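Local atomic coordinates of pyrethroid hydrolase (Sphingobium faniae, PDB entry 5Y5R), a protein that catalyses the hydrolysis of pyrethroid pesticides, such as cypermethrin and permethrin, by cleaving their ester bond. Residues I6-G11 against P24-R29; I73-S78 against E242-F247; R139-D144 against V177-P182. All coordinates share one frame; numbering follows the deposited sequence.

Contact 1 (I6-G11 against P24-R29); sequences IILIHG and PLLEAR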
loop_
_atom_site.group_PDB
_atom_site.type_symbol
_atom_site.label_atom_id
_atom_site.label_comp_id
_atom_site.label_asym_id
_atom_site.label_seq_id
_atom_site.Cartn_x
_atom_site.Cartn_y
_atom_site.Cartn_z
ATOM N N ILE A 6 -12.384 5.933 5.503
ATOM C CA ILE A 6 -10.993 5.496 5.437
ATOM C C ILE A 6 -10.935 4.389 4.398
ATOM O O ILE A 6 -11.729 3.439 4.458
ATOM C CB ILE A 6 -10.469 4.997 6.800
ATOM C CG1 ILE A 6 -10.445 6.120 7.827
ATOM C CG2 ILE A 6 -9.065 4.420 6.694
ATOM C CD1 ILE A 6 -9.995 5.651 9.201
ATOM N N ILE A 7 -9.995 4.502 3.458
ATOM C CA ILE A 7 -9.866 3.540 2.364
ATOM C C ILE A 7 -8.498 2.872 2.502
ATOM O O ILE A 7 -7.472 3.563 2.505
ATOM C CB ILE A 7 -10.037 4.215 0.993
ATOM C CG1 ILE A 7 -11.391 4.938 0.898
ATOM C CG2 ILE A 7 -9.808 3.194 -0.169
ATOM C CD1 ILE A 7 -11.558 5.813 -0.315
ATOM N N LEU A 8 -8.498 1.553 2.736
ATOM C CA LEU A 8 -7.281 0.749 2.889
ATOM C C LEU A 8 -7.018 0.024 1.580
ATOM O O LEU A 8 -7.860 -0.781 1.135
ATOM C CB LEU A 8 -7.400 -0.293 4.003
ATOM C CG LEU A 8 -8.093 0.148 5.301
ATOM C CD1 LEU A 8 -8.231 -0.982 6.276
ATOM C CD2 LEU A 8 -7.341 1.364 5.873
ATOM N N ILE A 9 -5.851 0.269 0.987
ATOM C CA ILE A 9 -5.511 -0.266 -0.327
ATOM C C ILE A 9 -4.371 -1.272 -0.202
ATOM O O ILE A 9 -3.289 -0.939 0.291
ATOM C CB ILE A 9 -5.178 0.866 -1.304
ATOM C CG1 ILE A 9 -6.428 1.723 -1.517
ATOM C CG2 ILE A 9 -4.638 0.273 -2.604
ATOM C CD1 ILE A 9 -6.203 3.069 -2.149
ATOM N N HIS A 10 -4.607 -2.494 -0.684
ATOM C CA HIS A 10 -3.667 -3.602 -0.627
ATOM C C HIS A 10 -2.493 -3.368 -1.579
ATOM O O HIS A 10 -2.541 -2.503 -2.463
ATOM C CB HIS A 10 -4.361 -4.913 -1.023
ATOM C CG HIS A 10 -4.844 -4.927 -2.446
ATOM N ND1 HIS A 10 -3.981 -5.021 -3.524
ATOM C CD2 HIS A 10 -6.097 -4.857 -2.973
ATOM C CE1 HIS A 10 -4.684 -5.016 -4.649
ATOM N NE2 HIS A 10 -5.968 -4.907 -4.344
ATOM N N GLY A 11 -1.439 -4.157 -1.386
ATOM C CA GLY A 11 -0.255 -4.172 -2.250
ATOM C C GLY A 11 -0.203 -5.315 -3.265
ATOM O O GLY A 11 -1.199 -5.989 -3.546
ATOM N N PRO A 24 -13.185 -3.721 11.152
ATOM C CA PRO A 24 -14.109 -3.467 12.266
ATOM C C PRO A 24 -13.529 -2.574 13.350
ATOM O O PRO A 24 -14.292 -1.816 13.972
ATOM C CB PRO A 24 -14.414 -4.875 12.793
ATOM C CG PRO A 24 -13.240 -5.717 12.346
ATOM C CD PRO A 24 -12.903 -5.167 11.013
ATOM N N LEU A 25 -12.207 -2.620 13.588
ATOM C CA LEU A 25 -11.637 -1.780 14.645
ATOM C C LEU A 25 -11.762 -0.298 14.311
ATOM O O LEU A 25 -12.101 0.511 15.185
ATOM C CB LEU A 25 -10.179 -2.139 14.903
ATOM C CG LEU A 25 -10.003 -3.585 15.357
ATOM C CD1 LEU A 25 -8.531 -3.926 15.486
ATOM C CD2 LEU A 25 -10.781 -3.851 16.626
ATOM N N LEU A 26 -11.507 0.076 13.059
ATOM C CA LEU A 26 -11.714 1.463 12.638
ATOM C C LEU A 26 -13.204 1.818 12.600
ATOM O O LEU A 26 -13.583 2.954 12.920
ATOM C CB LEU A 26 -11.040 1.697 11.274
ATOM C CG LEU A 26 -9.504 1.592 11.222
ATOM C CD1 LEU A 26 -8.965 1.576 9.790
ATOM C CD2 LEU A 26 -8.871 2.727 11.968
ATOM N N GLU A 27 -14.066 0.863 12.232
ATOM C CA GLU A 27 -15.510 1.102 12.273
ATOM C C GLU A 27 -15.988 1.430 13.684
ATOM O O GLU A 27 -16.969 2.161 13.853
ATOM C CB GLU A 27 -16.259 -0.097 11.694
ATOM C CG GLU A 27 -16.193 -0.106 10.174
ATOM C CD GLU A 27 -16.791 -1.333 9.512
ATOM O OE1 GLU A 27 -16.943 -2.389 10.179
ATOM O OE2 GLU A 27 -17.095 -1.225 8.292
ATOM N N ALA A 28 -15.334 0.879 14.705
ATOM C CA ALA A 28 -15.658 1.234 16.079
ATOM C C ALA A 28 -15.248 2.670 16.405
ATOM O O ALA A 28 -15.833 3.291 17.300
ATOM C CB ALA A 28 -14.969 0.264 17.046
ATOM N N ARG A 29 -14.262 3.222 15.691
ATOM C CA ARG A 29 -13.878 4.621 15.848
ATOM C C ARG A 29 -14.811 5.565 15.106
ATOM O O ARG A 29 -14.531 6.775 15.012
ATOM C CB ARG A 29 -12.440 4.829 15.352
ATOM C CG ARG A 29 -11.362 4.311 16.260
ATOM C CD ARG A 29 -11.219 5.290 17.411
ATOM N NE ARG A 29 -9.863 5.331 17.944
ATOM C CZ ARG A 29 -9.051 6.379 17.833
ATOM N NH1 ARG A 29 -7.847 6.323 18.357
ATOM N NH2 ARG A 29 -9.449 7.485 17.206
#

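Contact 2 (I73-S78 against E242-F247); sequences ILLGHS and EAIADF. With 8NL ((2-methyl-3-phenyl-phenyl)methyl (1~{S})-3-[(~{E})-2-chloranyl-3,3,3-tris(fluoranyl)prop-1-enyl]-2,2-dimethyl-cyclopropane-1-carboxylate), chain G.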
loop_
_atom_site.group_PDB
_atom_site.type_symbol
_atom_site.label_atom_id
_atom_site.label_comp_id
_atom_site.label_asym_id
_atom_site.label_seq_id
_atom_site.Cartn_x
_atom_site.Cartn_y
_atom_site.Cartn_z
ATOM N N ILE A 73 -9.395 9.240 4.204
ATOM C CA ILE A 73 -8.013 8.859 4.454
ATOM C C ILE A 73 -7.683 7.708 3.506
ATOM O O ILE A 73 -8.435 6.728 3.412
ATOM C CB ILE A 73 -7.799 8.443 5.922
ATOM C CG1 ILE A 73 -8.255 9.548 6.884
ATOM C CG2 ILE A 73 -6.337 8.127 6.162
ATOM C CD1 ILE A 73 -7.341 10.784 6.958
ATOM N N LEU A 74 -6.566 7.829 2.798
ATOM C CA LEU A 74 -6.086 6.788 1.900
ATOM C C LEU A 74 -4.880 6.138 2.535
ATOM O O LEU A 74 -3.933 6.837 2.936
ATOM C CB LEU A 74 -5.706 7.360 0.532
ATOM C CG LEU A 74 -6.792 8.040 -0.286
ATOM C CD1 LEU A 74 -6.289 8.216 -1.724
ATOM C CD2 LEU A 74 -8.074 7.204 -0.180
ATOM N N LEU A 75 -4.921 4.814 2.645
ATOM C CA LEU A 75 -3.806 4.029 3.144
ATOM C C LEU A 75 -3.361 3.066 2.053
ATOM O O LEU A 75 -4.190 2.374 1.437
ATOM C CB LEU A 75 -4.162 3.245 4.412
ATOM C CG LEU A 75 -3.035 2.448 5.079
ATOM C CD1 LEU A 75 -3.264 2.394 6.599
ATOM C CD2 LEU A 75 -2.907 0.993 4.536
ATOM N N GLY A 76 -2.074 3.041 1.816
ATOM C CA GLY A 76 -1.474 2.077 0.910
ATOM C C GLY A 76 -0.519 1.187 1.675
ATOM O O GLY A 76 0.214 1.659 2.539
ATOM N N HIS A 77 -0.536 -0.112 1.363
ATOM C CA HIS A 77 0.473 -1.022 1.889
ATOM C C HIS A 77 1.436 -1.401 0.765
ATOM O O HIS A 77 1.007 -1.647 -0.365
ATOM C CB HIS A 77 -0.136 -2.265 2.523
ATOM C CG HIS A 77 0.875 -3.320 2.864
ATOM N ND1 HIS A 77 0.953 -4.525 2.195
ATOM C CD2 HIS A 77 1.855 -3.342 3.794
ATOM C CE1 HIS A 77 1.924 -5.250 2.715
ATOM N NE2 HIS A 77 2.506 -4.543 3.671
ATOM N N SER A 78 2.736 -1.311 1.052
ATOM C CA SER A 78 3.821 -1.675 0.139
ATOM C C SER A 78 3.584 -1.019 -1.218
ATOM O O SER A 78 3.511 0.210 -1.310
ATOM C CB SER A 78 3.951 -3.185 -0.018
ATOM O OG SER A 78 2.916 -3.707 -0.832
ATOM N N GLU A 242 -5.320 1.798 15.755
ATOM C CA GLU A 242 -5.231 2.944 16.667
ATOM C C GLU A 242 -4.476 4.107 16.027
ATOM O O GLU A 242 -4.919 5.263 16.073
ATOM C CB GLU A 242 -4.542 2.528 17.967
ATOM C CG GLU A 242 -4.358 3.687 18.952
ATOM C CD GLU A 242 -3.715 3.251 20.269
ATOM O OE1 GLU A 242 -3.193 2.116 20.331
ATOM O OE2 GLU A 242 -3.701 4.052 21.230
ATOM N N ALA A 243 -3.300 3.825 15.463
ATOM C CA ALA A 243 -2.520 4.890 14.846
ATOM C C ALA A 243 -3.242 5.452 13.632
ATOM O O ALA A 243 -3.201 6.658 13.391
ATOM C CB ALA A 243 -1.139 4.371 14.464
ATOM N N ILE A 244 -3.920 4.600 12.850
ATOM C CA ILE A 244 -4.664 5.119 11.697
ATOM C C ILE A 244 -5.784 6.056 12.146
ATOM O O ILE A 244 -6.001 7.119 11.549
ATOM C CB ILE A 244 -5.217 3.975 10.822
ATOM C CG1 ILE A 244 -4.086 3.146 10.217
ATOM C CG2 ILE A 244 -6.101 4.522 9.733
ATOM C CD1 ILE A 244 -4.527 1.715 9.782
ATOM N N ALA A 245 -6.530 5.662 13.180
ATOM C CA ALA A 245 -7.671 6.466 13.627
ATOM C C ALA A 245 -7.218 7.797 14.253
ATOM O O ALA A 245 -7.843 8.848 14.018
ATOM C CB ALA A 245 -8.543 5.635 14.570
ATOM N N ASP A 246 -6.123 7.787 15.024
ATOM C CA ASP A 246 -5.580 9.043 15.564
ATOM C C ASP A 246 -5.189 10.005 14.447
ATOM O O ASP A 246 -5.329 11.221 14.595
ATOM C CB ASP A 246 -4.389 8.765 16.473
ATOM C CG ASP A 246 -4.778 7.941 17.668
ATOM O OD1 ASP A 246 -5.998 7.858 17.912
ATOM O OD2 ASP A 246 -3.898 7.355 18.340
ATOM N N PHE A 247 -4.639 9.482 13.339
ATOM C CA PHE A 247 -4.358 10.317 12.177
ATOM C C PHE A 247 -5.644 10.830 11.546
ATOM O O PHE A 247 -5.761 12.016 11.231
ATOM C CB PHE A 247 -3.516 9.530 11.155
ATOM C CG PHE A 247 -3.110 10.331 9.932
ATOM C CD1 PHE A 247 -2.212 11.383 10.040
ATOM C CD2 PHE A 247 -3.583 9.991 8.668
ATOM C CE1 PHE A 247 -1.833 12.120 8.917
ATOM C CE2 PHE A 247 -3.203 10.708 7.544
ATOM C CZ PHE A 247 -2.324 11.780 7.670
HETATM C C 8NL G . 3.355 -10.248 -2.430
HETATM C C8 8NL G . 1.504 -13.726 -1.465
HETATM C C9 8NL G . 1.500 -14.957 -2.115
HETATM C C10 8NL G . 2.693 -15.531 -2.533
HETATM C C11 8NL G . 3.862 -14.823 -2.268
HETATM C C12 8NL G . 3.845 -13.592 -1.613
HETATM C C13 8NL G . 2.936 -7.765 -0.721
HETATM O O 8NL G . 4.269 -7.417 -1.169
HETATM CL CL 8NL G . 9.952 -6.022 -5.270
HETATM C C21 8NL G . 8.322 -6.053 -4.592
HETATM C C22 8NL G . 7.381 -7.125 -5.088
HETATM F F2 8NL G . 7.255 -8.032 -4.136
HETATM F F1 8NL G . 6.195 -6.659 -5.428
HETATM F F 8NL G . 7.929 -7.665 -6.156
HETATM C C20 8NL G . 7.983 -5.182 -3.641
HETATM C C16 8NL G . 6.587 -5.154 -3.058
HETATM C C17 8NL G . 6.673 -4.295 -1.800
HETATM C C18 8NL G . 6.025 -3.128 -2.530
HETATM C C19 8NL G . 8.113 -4.033 -1.331
HETATM C C15 8NL G . 6.193 -5.773 -1.720
HETATM C C14 8NL G . 4.697 -6.097 -1.719
HETATM O O1 8NL G . 3.890 -5.311 -2.220
HETATM C C2 8NL G . 2.667 -9.209 -0.268
HETATM C C3 8NL G . 2.166 -9.354 1.020
HETATM C C4 8NL G . 1.872 -10.604 1.564
HETATM C C5 8NL G . 2.038 -11.754 0.798
HETATM C C6 8NL G . 2.537 -11.673 -0.497
HETATM C C1 8NL G . 2.841 -10.390 -1.035
HETATM C C7 8NL G . 2.659 -13.008 -1.214
#

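Contact 3 (R139-D144 against V177-P182); sequences RGLQAD and VPFGTP. With 8NL ((2-methyl-3-phenyl-phenyl)methyl (1~{S})-3-[(~{E})-2-chloranyl-3,3,3-tris(fluoranyl)prop-1-enyl]-2,2-dimethyl-cyclopropane-1-carboxylate), chain G.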
loop_
_atom_site.group_PDB
_atom_site.type_symbol
_atom_site.label_atom_id
_atom_site.label_comp_id
_atom_site.label_asym_id
_atom_site.label_seq_id
_atom_site.Cartn_x
_atom_site.Cartn_y
_atom_site.Cartn_z
ATOM N N ARG A 139 5.028 -8.215 -18.207
ATOM C CA ARG A 139 3.747 -7.603 -17.890
ATOM C C ARG A 139 3.119 -8.205 -16.640
ATOM O O ARG A 139 2.196 -7.603 -16.086
ATOM C CB ARG A 139 2.773 -7.711 -19.074
ATOM C CG ARG A 139 3.042 -6.719 -20.213
ATOM C CD ARG A 139 1.805 -5.919 -20.611
ATOM N NE ARG A 139 1.750 -4.604 -20.080
ATOM C CZ ARG A 139 0.680 -3.867 -19.962
ATOM N NH1 ARG A 139 -0.467 -4.293 -20.315
ATOM N NH2 ARG A 139 0.743 -2.686 -19.471
ATOM N N GLY A 140 3.620 -9.350 -16.165
ATOM C CA GLY A 140 3.121 -9.930 -14.939
ATOM C C GLY A 140 4.228 -10.425 -14.026
ATOM O O GLY A 140 5.338 -10.750 -14.453
ATOM N N LEU A 141 3.886 -10.492 -12.741
ATOM C CA LEU A 141 4.764 -11.008 -11.707
ATOM C C LEU A 141 3.992 -12.061 -10.944
ATOM O O LEU A 141 2.800 -11.892 -10.676
ATOM C CB LEU A 141 5.233 -9.926 -10.734
ATOM C CG LEU A 141 6.046 -8.730 -11.218
ATOM C CD1 LEU A 141 6.271 -7.810 -10.033
ATOM C CD2 LEU A 141 7.348 -9.141 -11.793
ATOM N N GLN A 142 4.680 -13.130 -10.581
ATOM C CA GLN A 142 4.074 -14.277 -9.929
ATOM C C GLN A 142 5.046 -14.842 -8.917
ATOM O O GLN A 142 6.236 -14.958 -9.215
ATOM C CB GLN A 142 3.737 -15.347 -10.963
ATOM C CG GLN A 142 3.382 -16.685 -10.339
ATOM C CD GLN A 142 2.762 -17.667 -11.316
ATOM O OE1 GLN A 142 2.403 -17.314 -12.441
ATOM N NE2 GLN A 142 2.656 -18.909 -10.891
ATOM N N ALA A 143 4.535 -15.265 -7.761
ATOM C CA ALA A 143 5.404 -15.818 -6.722
ATOM C C ALA A 143 6.039 -17.138 -7.154
ATOM O O ALA A 143 5.520 -17.879 -8.002
ATOM C CB ALA A 143 4.638 -16.014 -5.413
ATOM N N ASP A 144 7.205 -17.408 -6.604
ATOM C CA ASP A 144 7.895 -18.661 -6.869
ATOM C C ASP A 144 7.329 -19.784 -5.994
ATOM O O ASP A 144 7.787 -20.009 -4.873
ATOM C CB ASP A 144 9.383 -18.460 -6.642
ATOM C CG ASP A 144 10.174 -19.698 -6.855
ATOM O OD1 ASP A 144 9.599 -20.722 -7.304
ATOM O OD2 ASP A 144 11.398 -19.636 -6.580
ATOM N N VAL A 177 2.101 -2.564 -14.047
ATOM C CA VAL A 177 1.743 -1.166 -14.303
ATOM C C VAL A 177 2.121 -0.218 -13.171
ATOM O O VAL A 177 2.631 0.874 -13.465
ATOM C CB VAL A 177 0.244 -1.067 -14.660
ATOM C CG1 VAL A 177 -0.275 0.373 -14.487
ATOM C CG2 VAL A 177 0.001 -1.537 -16.084
ATOM N N PRO A 178 1.788 -0.489 -11.903
ATOM C CA PRO A 178 2.203 0.432 -10.837
ATOM C C PRO A 178 3.706 0.528 -10.635
ATOM O O PRO A 178 4.175 1.556 -10.147
ATOM C CB PRO A 178 1.475 -0.112 -9.597
ATOM C CG PRO A 178 1.192 -1.517 -9.893
ATOM C CD PRO A 178 0.903 -1.545 -11.371
ATOM N N PHE A 179 4.473 -0.514 -10.951
ATOM C CA PHE A 179 5.908 -0.444 -10.722
ATOM C C PHE A 179 6.568 0.595 -11.604
ATOM O O PHE A 179 7.625 1.131 -11.238
ATOM C CB PHE A 179 6.564 -1.802 -10.938
ATOM C CG PHE A 179 6.369 -2.736 -9.806
ATOM C CD1 PHE A 179 7.228 -2.710 -8.718
ATOM C CD2 PHE A 179 5.308 -3.623 -9.803
ATOM C CE1 PHE A 179 7.042 -3.584 -7.660
ATOM C CE2 PHE A 179 5.112 -4.480 -8.751
ATOM C CZ PHE A 179 5.969 -4.472 -7.685
ATOM N N GLY A 180 5.977 0.882 -12.760
ATOM C CA GLY A 180 6.655 1.688 -13.741
ATOM C C GLY A 180 6.098 3.080 -13.904
ATOM O O GLY A 180 6.617 3.840 -14.722
ATOM N N THR A 181 5.091 3.464 -13.071
ATOM C CA THR A 181 4.443 4.754 -13.252
ATOM C C THR A 181 5.026 5.801 -12.309
ATOM O O THR A 181 5.251 5.512 -11.125
ATOM C CB THR A 181 2.935 4.623 -13.049
ATOM O OG1 THR A 181 2.362 4.106 -14.269
ATOM C CG2 THR A 181 2.303 5.975 -12.687
ATOM N N PRO A 182 5.427 6.956 -12.825
ATOM C CA PRO A 182 6.005 7.977 -11.953
ATOM C C PRO A 182 4.916 8.606 -11.101
ATOM O O PRO A 182 3.749 8.677 -11.509
ATOM C CB PRO A 182 6.579 9.008 -12.939
ATOM C CG PRO A 182 6.472 8.413 -14.301
ATOM C CD PRO A 182 5.330 7.427 -14.213
HETATM C C 8NL G . 3.355 -10.248 -2.430
HETATM C C8 8NL G . 1.504 -13.726 -1.465
HETATM C C9 8NL G . 1.500 -14.957 -2.115
HETATM C C10 8NL G . 2.693 -15.531 -2.533
HETATM C C11 8NL G . 3.862 -14.823 -2.268
HETATM C C12 8NL G . 3.845 -13.592 -1.613
HETATM C C13 8NL G . 2.936 -7.765 -0.721
HETATM O O 8NL G . 4.269 -7.417 -1.169
HETATM CL CL 8NL G . 9.952 -6.022 -5.270
HETATM C C21 8NL G . 8.322 -6.053 -4.592
HETATM C C22 8NL G . 7.381 -7.125 -5.088
HETATM F F2 8NL G . 7.255 -8.032 -4.136
HETATM F F1 8NL G . 6.195 -6.659 -5.428
HETATM F F 8NL G . 7.929 -7.665 -6.156
HETATM C C20 8NL G . 7.983 -5.182 -3.641
HETATM C C16 8NL G . 6.587 -5.154 -3.058
HETATM C C17 8NL G . 6.673 -4.295 -1.800
HETATM C C18 8NL G . 6.025 -3.128 -2.530
HETATM C C19 8NL G . 8.113 -4.033 -1.331
HETATM C C15 8NL G . 6.193 -5.773 -1.720
HETATM C C14 8NL G . 4.697 -6.097 -1.719
HETATM O O1 8NL G . 3.890 -5.311 -2.220
HETATM C C2 8NL G . 2.667 -9.209 -0.268
HETATM C C3 8NL G . 2.166 -9.354 1.020
HETATM C C4 8NL G . 1.872 -10.604 1.564
HETATM C C5 8NL G . 2.038 -11.754 0.798
HETATM C C6 8NL G . 2.537 -11.673 -0.497
HETATM C C1 8NL G . 2.841 -10.390 -1.035
HETATM C C7 8NL G . 2.659 -13.008 -1.214
#

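Contact 1 (I6-G11 against P24-R29)
His-10 ND1 donates a 2.9 Å hydrogen bond to Gly-11 O, yet Ile-6 and Leu-8, on the strand that leads into it, meet Leu-26 of the helix through carbon alone. The bond is moderately bent, with an N-H...O angle of 156°, and its donor is tilted 25° from the carbonyl plane of Gly-11. The backbone N of Leu-38 donates to NE2 at the other end of the ring, so His-10 is held by both nitrogens and its rotation is fixed just where the strand gives way to a loop.

Across the contact, Leu-26 forks over the strand. Its CD2 lies 4.2 Å from Ile-6 CD1, the two side chains crossing at about a right angle, while its other methyl, CD1, comes to 4.2 Å from CD2 of Leu-8. Ile-6 and Leu-8 point to the same face of the strand, two residues apart, and the branched end of Leu-26 bridges them. CG1 of Ile-6 stands opposite the carbonyl carbon (chi1 -64°), and the extended chi2 then carries CD1 out to the helix. Leu-26 also packs on Val-33 of the next strand and on Ala-245 of helix 237-249, so its buried end lies where strand and helix layers converge.

Strand 3-9, helix 23-28 and strand 32-34 form a beta-alpha-beta unit of the parallel sheet. With no hydrogen bond or charge passing between the two segments, their join rests on shape and on the exclusion of water from three buried aliphatic side chains.

Contact 2 (I73-S78 against E242-F247)
Ile-73 of the strand meets Phe-247 of the helix with both branches of its side chain. From CB, which heads toward the helix, CG2 reaches the edge of the Phe-247 ring near its plane, 4.2 Å from CD2. The other branch runs through CG1 and is folded by chi2 (-73°), which brings the tip, CD1, to 4.2 Å from Phe-247 CE2, well out of the ring plane. Two residues on, Leu-75 extends toward Ile-244, with its CG opposite the backbone N (chi1 -176°). Its CD1 touches CD1 of Ile-244 at 3.5 Å, a tight carbon contact, and CG1 of the same residue at 3.8 Å. Ile-99 of the neighbouring strand packs against Ile-73, Leu-75 and Phe-247.

Beyond this apolar seam the strand leads to Ser-78, whose OG lies 3.1 Å from the ester carbon C14 of the bound pyrethroid; its separation from the carbonyl oxygen O1 is too short to be reliable. The backbone of Ser-78 is strained (phi 49°), and His-230 NE2 and Ala-12 N also bond the ligand. Gly-76, Ser-78 and the sharp turn are consistent with the nucleophile elbow of an alpha/beta hydrolase, carried by a central strand that helix 237-249 backs.

Contact 3 (R139-D144 against V177-P182)
Apolar contact is made by Leu-141 of the short strand and Phe-179 of the facing loop, which approach from opposite directions. CD1 of Leu-141 lies 3.8 Å from CE2 of the ring and 4.1 Å from CZ, obliquely placed against it. The leucine CG stands opposite its carbonyl carbon (chi1 -61°), and with chi2 extended CD1 is carried out to the ring.

A charged group meets a methyl at the outer end: Arg-139 NH2 comes within 3.7 Å of Val-177 CG2, the two side chains lying side by side and pointing the same way. The arginine is exposed and bent at chi2 and chi3, and it also touches a crystal neighbour.

Ligand contacts come from both segments. Phe-179 CZ meets F1 of the trifluoromethyl group at 3.2 Å, in the plane of the ring and at its edge, whereas Ala-143 CB lies 3.5 Å from C11 of the terminal phenyl. Were Phe-179 an alanine, Leu-141 CD1 and the trifluoromethyl group would probably lose the ring they both touch, and a gap would open between them.

Both segments belong to the region between strands 95-101 and 194-199, where alpha/beta hydrolases commonly carry the cap over the substrate pocket.

Contacts 1 and 2 are buried and share the parallel sheet: strands 3-9 and 71-77 are neighbours, joined by a probable hydrogen bond from Ile-7 N to Ile-73 O, and Arg-29, just past helix 23-28, forms a salt bridge with Asp-246 of helix 237-249. Both rely on branched aliphatic side chains, with an aromatic edge added in contact 2. Contact 3 lies about 24 Å from contact 2, centre to centre, on the opposite side of the chain's centre. It is a surface contact, mixing an exposed guanidinium with partly exposed apolar groups. Contacts 2 and 3 nevertheless meet the same ligand, the former at its ester, the latter at its trifluoromethyl and phenyl ends.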